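PDB 6IAQ: dihydrodipicolinate reductase N-terminus domain-containing protein from Mycobacterium smegmatis, which probably catalyses the NADP-dependent reductive amination of ketones to amines, as a native amine dehydrogenase. Local coordinates for residues A[18-29]-A[303-314]. Residues are numbered along the deposited sequence; the frame is centred on the assembly and turned at random.
Sequences MNSIVAGMLLDK and QTTTCTQMVNRI. With NAP (NADP nicotinamide-adenine-dinucleotide phosphate), chain F.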
loop_
_atom_site.group_PDB
_atom_site.type_symbol
_atom_site.label_atom_id
_atom_site.label_comp_id
_atom_site.label_asym_id
_atom_site.label_seq_id
_atom_site.Cartn_x
_atom_site.Cartn_y
_atom_site.Cartn_z
ATOM N N MET A 18 14.071 12.361 -17.056
ATOM C CA MET A 18 13.188 11.224 -16.671
ATOM C C MET A 18 12.989 10.272 -17.867
ATOM O O MET A 18 13.202 9.060 -17.691
ATOM C CB MET A 18 11.840 11.688 -16.108
ATOM C CG MET A 18 11.976 12.416 -14.742
ATOM S SD MET A 18 12.874 11.472 -13.498
ATOM C CE MET A 18 14.566 12.029 -13.698
ATOM N N ASN A 19 12.644 10.766 -19.048
ATOM C CA ASN A 19 12.369 9.856 -20.201
ATOM C C ASN A 19 13.640 9.140 -20.636
ATOM O O ASN A 19 13.508 8.038 -21.195
ATOM C CB ASN A 19 11.605 10.507 -21.345
ATOM C CG ASN A 19 10.122 10.228 -21.250
ATOM O OD1 ASN A 19 9.704 9.431 -20.402
ATOM N ND2 ASN A 19 9.318 10.869 -22.091
ATOM N N SER A 20 14.828 9.668 -20.338
ATOM C CA SER A 20 16.079 8.935 -20.618
ATOM C C SER A 20 16.086 7.645 -19.793
ATOM O O SER A 20 16.410 6.593 -20.346
ATOM C CB SER A 20 17.304 9.779 -20.379
ATOM O OG SER A 20 17.294 10.900 -21.272
ATOM N N ILE A 21 15.699 7.717 -18.521
ATOM C CA ILE A 21 15.661 6.524 -17.620
ATOM C C ILE A 21 14.520 5.619 -18.098
ATOM O O ILE A 21 14.710 4.386 -18.192
ATOM C CB ILE A 21 15.487 6.950 -16.147
ATOM C CG1 ILE A 21 16.626 7.860 -15.690
ATOM C CG2 ILE A 21 15.363 5.726 -15.254
ATOM C CD1 ILE A 21 16.393 8.556 -14.357
ATOM N N VAL A 22 13.367 6.203 -18.347
ATOM C CA VAL A 22 12.144 5.468 -18.744
ATOM C C VAL A 22 12.422 4.651 -20.014
ATOM O O VAL A 22 12.008 3.473 -20.062
ATOM C CB VAL A 22 10.977 6.435 -18.927
ATOM C CG1 VAL A 22 9.828 5.777 -19.670
ATOM C CG2 VAL A 22 10.523 7.003 -17.584
ATOM N N ALA A 23 13.098 5.250 -20.997
ATOM C CA ALA A 23 13.363 4.610 -22.303
ATOM C C ALA A 23 14.071 3.273 -22.071
ATOM O O ALA A 23 13.607 2.255 -22.616
ATOM C CB ALA A 23 14.141 5.550 -23.196
ATOM N N GLY A 24 15.112 3.252 -21.244
ATOM C CA GLY A 24 15.900 2.053 -20.926
ATOM C C GLY A 24 15.039 0.998 -20.245
ATOM O O GLY A 24 15.205 -0.208 -20.568
ATOM N N MET A 25 14.138 1.416 -19.343
ATOM C CA MET A 25 13.219 0.483 -18.647
ATOM C C MET A 25 12.215 -0.074 -19.670
ATOM O O MET A 25 11.908 -1.251 -19.580
ATOM C CB MET A 25 12.456 1.166 -17.509
ATOM C CG MET A 25 13.327 1.569 -16.334
ATOM S SD MET A 25 12.411 2.581 -15.147
ATOM C CE MET A 25 13.686 2.782 -13.917
ATOM N N LEU A 26 11.706 0.736 -20.597
ATOM C CA LEU A 26 10.753 0.261 -21.644
ATOM C C LEU A 26 11.431 -0.880 -22.426
ATOM O O LEU A 26 10.825 -1.952 -22.594
ATOM C CB LEU A 26 10.355 1.393 -22.594
ATOM C CG LEU A 26 9.487 2.510 -22.025
ATOM C CD1 LEU A 26 9.308 3.625 -23.050
ATOM C CD2 LEU A 26 8.143 2.002 -21.567
ATOM N N LEU A 27 12.671 -0.685 -22.846
ATOM C CA LEU A 27 13.434 -1.701 -23.617
ATOM C C LEU A 27 13.600 -2.974 -22.766
ATOM O O LEU A 27 13.317 -4.057 -23.284
ATOM C CB LEU A 27 14.774 -1.095 -24.037
ATOM C CG LEU A 27 14.670 0.087 -25.000
ATOM C CD1 LEU A 27 16.035 0.694 -25.242
ATOM C CD2 LEU A 27 14.056 -0.354 -26.311
ATOM N N ASP A 28 13.951 -2.851 -21.484
ATOM C CA ASP A 28 14.071 -3.991 -20.535
ATOM C C ASP A 28 12.749 -4.768 -20.435
ATOM O O ASP A 28 12.827 -5.972 -20.218
ATOM C CB ASP A 28 14.512 -3.541 -19.142
ATOM C CG ASP A 28 15.971 -3.100 -19.083
ATOM O OD1 ASP A 28 16.676 -3.288 -20.097
ATOM O OD2 ASP A 28 16.408 -2.559 -18.030
ATOM N N LYS A 29 11.589 -4.122 -20.539
ATOM C CA LYS A 29 10.265 -4.796 -20.427
ATOM C C LYS A 29 9.877 -5.439 -21.769
ATOM O O LYS A 29 8.798 -6.125 -21.807
ATOM C CB LYS A 29 9.155 -3.820 -20.024
ATOM C CG LYS A 29 9.298 -3.147 -18.669
ATOM C CD LYS A 29 9.158 -4.093 -17.527
ATOM C CE LYS A 29 9.189 -3.467 -16.148
ATOM N NZ LYS A 29 10.008 -4.284 -15.212
ATOM N N GLN A 303 13.673 9.446 -7.621
ATOM C CA GLN A 303 14.032 9.495 -9.055
ATOM C C GLN A 303 13.700 8.147 -9.710
ATOM O O GLN A 303 13.037 8.126 -10.737
ATOM C CB GLN A 303 15.518 9.833 -9.215
ATOM C CG GLN A 303 15.913 10.079 -10.668
ATOM C CD GLN A 303 17.392 9.882 -10.878
ATOM O OE1 GLN A 303 17.888 8.764 -10.830
ATOM N NE2 GLN A 303 18.102 10.968 -11.108
ATOM N N THR A 304 14.168 7.039 -9.166
ATOM C CA THR A 304 13.982 5.739 -9.835
ATOM C C THR A 304 12.490 5.406 -9.846
ATOM O O THR A 304 12.021 4.954 -10.917
ATOM C CB THR A 304 14.812 4.622 -9.206
ATOM O OG1 THR A 304 16.170 5.036 -9.121
ATOM C CG2 THR A 304 14.720 3.329 -9.989
ATOM N N THR A 305 11.771 5.584 -8.731
ATOM C CA THR A 305 10.357 5.134 -8.613
ATOM C C THR A 305 9.435 6.118 -9.350
ATOM O O THR A 305 8.278 5.745 -9.648
ATOM C CB THR A 305 9.923 4.891 -7.164
ATOM O OG1 THR A 305 9.997 6.116 -6.424
ATOM C CG2 THR A 305 10.742 3.811 -6.479
ATOM N N THR A 306 9.879 7.326 -9.674
ATOM C CA THR A 306 9.135 8.169 -10.639
ATOM C C THR A 306 8.975 7.365 -11.939
ATOM O O THR A 306 7.851 7.239 -12.486
ATOM C CB THR A 306 9.860 9.485 -10.915
ATOM O OG1 THR A 306 9.811 10.313 -9.765
ATOM C CG2 THR A 306 9.285 10.225 -12.100
ATOM N N CYS A 307 10.070 6.790 -12.401
ATOM C CA CYS A 307 10.190 6.168 -13.754
ATOM C C CYS A 307 9.572 4.763 -13.724
ATOM O O CYS A 307 8.791 4.453 -14.633
ATOM C CB CYS A 307 11.653 6.178 -14.168
ATOM S SG CYS A 307 12.253 7.881 -14.323
ATOM N N THR A 308 9.861 3.961 -12.691
ATOM C CA THR A 308 9.305 2.582 -12.556
ATOM C C THR A 308 7.790 2.657 -12.462
ATOM O O THR A 308 7.134 1.807 -13.059
ATOM C CB THR A 308 9.821 1.814 -11.337
ATOM O OG1 THR A 308 9.431 2.525 -10.149
ATOM C CG2 THR A 308 11.307 1.585 -11.440
ATOM N N GLN A 309 7.236 3.650 -11.771
ATOM C CA GLN A 309 5.768 3.697 -11.610
ATOM C C GLN A 309 5.106 4.023 -12.947
ATOM O O GLN A 309 4.122 3.339 -13.285
ATOM C CB GLN A 309 5.392 4.612 -10.462
ATOM C CG GLN A 309 5.730 3.974 -9.117
ATOM C CD GLN A 309 5.337 4.879 -7.989
ATOM O OE1 GLN A 309 4.207 4.853 -7.524
ATOM N NE2 GLN A 309 6.270 5.703 -7.563
ATOM N N MET A 310 5.614 5.002 -13.699
ATOM C CA MET A 310 5.033 5.327 -15.027
ATOM C C MET A 310 5.142 4.091 -15.922
ATOM O O MET A 310 4.180 3.776 -16.598
ATOM C CB MET A 310 5.717 6.529 -15.706
ATOM C CG MET A 310 5.088 6.837 -17.054
ATOM S SD MET A 310 5.341 8.565 -17.614
ATOM C CE MET A 310 7.115 8.457 -17.790
ATOM N N VAL A 311 6.276 3.419 -15.945
ATOM C CA VAL A 311 6.484 2.215 -16.801
ATOM C C VAL A 311 5.504 1.117 -16.383
ATOM O O VAL A 311 4.773 0.614 -17.269
ATOM C CB VAL A 311 7.945 1.758 -16.772
ATOM C CG1 VAL A 311 8.142 0.394 -17.432
ATOM C CG2 VAL A 311 8.840 2.802 -17.427
ATOM N N ASN A 312 5.446 0.798 -15.086
ATOM C CA ASN A 312 4.654 -0.349 -14.564
ATOM C C ASN A 312 3.169 -0.005 -14.726
ATOM O O ASN A 312 2.350 -0.955 -14.738
ATOM C CB ASN A 312 5.052 -0.720 -13.133
ATOM C CG ASN A 312 6.478 -1.238 -13.012
ATOM O OD1 ASN A 312 7.111 -1.604 -14.007
ATOM N ND2 ASN A 312 7.009 -1.268 -11.792
ATOM N N ARG A 313 2.821 1.276 -14.925
ATOM C CA ARG A 313 1.415 1.684 -15.184
ATOM C C ARG A 313 0.995 1.454 -16.653
ATOM O O ARG A 313 -0.214 1.478 -16.932
ATOM C CB ARG A 313 1.171 3.153 -14.829
ATOM C CG ARG A 313 0.887 3.458 -13.366
ATOM C CD ARG A 313 -0.244 2.623 -12.810
ATOM N NE ARG A 313 -0.627 3.003 -11.465
ATOM C CZ ARG A 313 -1.467 2.298 -10.699
ATOM N NH1 ARG A 313 -2.024 1.161 -11.142
ATOM N NH2 ARG A 313 -1.753 2.739 -9.490
ATOM N N ILE A 314 1.911 1.254 -17.585
ATOM C CA ILE A 314 1.558 1.289 -19.037
ATOM C C ILE A 314 0.506 0.217 -19.341
ATOM O O ILE A 314 -0.491 0.526 -20.000
ATOM C CB ILE A 314 2.805 1.202 -19.939
ATOM C CG1 ILE A 314 3.560 2.539 -19.949
ATOM C CG2 ILE A 314 2.425 0.771 -21.355
ATOM C CD1 ILE A 314 4.954 2.428 -20.488
HETATM P PA NAP F . 13.797 17.803 -18.264
HETATM O O1A NAP F . 15.025 17.027 -18.172
HETATM O O2A NAP F . 13.764 19.358 -18.360
HETATM O O5B NAP F . 12.970 17.188 -19.530
HETATM C C5B NAP F . 11.858 17.861 -20.135
HETATM C C4B NAP F . 11.808 17.461 -21.604
HETATM O O4B NAP F . 10.681 18.036 -22.260
HETATM C C3B NAP F . 13.050 17.880 -22.437
HETATM O O3B NAP F . 13.462 16.662 -23.105
HETATM C C2B NAP F . 12.558 18.879 -23.480
HETATM O O2B NAP F . 13.157 18.709 -24.784
HETATM C C1B NAP F . 11.144 18.400 -23.601
HETATM N N9A NAP F . 10.151 19.341 -24.116
HETATM C C8A NAP F . 9.785 20.548 -23.640
HETATM N N7A NAP F . 8.772 21.005 -24.385
HETATM C C5A NAP F . 8.450 20.039 -25.277
HETATM C C6A NAP F . 7.455 19.826 -26.359
HETATM N N6A NAP F . 6.559 20.759 -26.656
HETATM N N1A NAP F . 7.486 18.682 -27.040
HETATM C C2A NAP F . 8.360 17.687 -26.786
HETATM N N3A NAP F . 9.301 17.784 -25.819
HETATM C C4A NAP F . 9.368 18.942 -25.103
HETATM O O3 NAP F . 12.787 17.489 -17.004
HETATM P PN NAP F . 12.552 16.000 -16.313
HETATM O O1N NAP F . 13.328 15.821 -15.046
HETATM O O2N NAP F . 12.648 14.923 -17.337
HETATM O O5D NAP F . 11.035 16.355 -15.954
HETATM C C5D NAP F . 9.960 16.493 -16.890
HETATM C C4D NAP F . 8.626 16.786 -16.261
HETATM O O4D NAP F . 8.247 15.619 -15.460
HETATM C C3D NAP F . 8.681 18.011 -15.393
HETATM O O3D NAP F . 7.538 18.833 -15.536
HETATM C C2D NAP F . 8.738 17.419 -13.978
HETATM O O2D NAP F . 8.230 18.371 -13.034
HETATM C C1D NAP F . 7.913 16.113 -14.165
HETATM N N1N NAP F . 8.257 15.096 -13.155
HETATM C C2N NAP F . 7.266 14.540 -12.483
HETATM C C3N NAP F . 7.552 13.625 -11.481
HETATM C C7N NAP F . 6.447 12.925 -10.721
HETATM O O7N NAP F . 6.803 12.257 -9.750
HETATM N N7N NAP F . 5.163 13.000 -11.114
HETATM C C4N NAP F . 8.883 13.301 -11.217
HETATM C C5N NAP F . 9.910 13.896 -11.942
HETATM C C6N NAP F . 9.545 14.793 -12.915
HETATM P P2B NAP F . 14.720 18.912 -25.042
HETATM O O1X NAP F . 15.462 17.805 -24.349
HETATM O O2X NAP F . 14.894 18.639 -26.534
HETATM O O3X NAP F . 14.864 20.351 -24.537
HETATM O O HOH W 1 7.981 -4.083 -12.575
#
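In the NADP-binding Rossmann domain, the helix that follows strand 9-13 packs through Met18, Val22 and Met25 against Cys307 and Val311 of helix 302-312. The short helical segments cross at -50°, with axes 9.2 Å apart. The interlocking is knobs-into-holes in both directions. Cys307 sits among Met18, Ile21, Val22 and Met25, and its SG lies 3.7 Å from Met18 SD. Met25 enters the hole formed by Thr304, Cys307, Thr308 and Val311. Its chain is extended beyond CG (chi3 177°), which carries CE to 3.6 Å from Thr308 CG2. Val22 splits its branches: CG1 slides past Val311 CG2, while CG2 touches Cys307 CB and Met310 CE.

The first turn of the Rossmann helix meets the cofactor pyrophosphate. Met18 N donates a nearly straight hydrogen bond (169°) to NAP O2N at 2.9 Å. Thr306, from the other helix, turns its methyl to the nicotinamide, with CG2 3.2 Å from NAP C4N, the carbon that exchanges hydride in NADP chemistry. Its OG1 is bonded to Thr302 O.

At the far end, Leu26 CD2 presses on Ile314 CD1 at 3.4 Å, a tight carbon contact. Lys29 lays CG on Val311 CG1, and its NZ bonds to Arg336 O. A water lies between NZ and Asn312 OD1, but its bonds to both are weak and the one to OD1 is doubtful. Asn312 ND2 bonds to Gly154 O of the second subunit, bringing this end to the dimer interface.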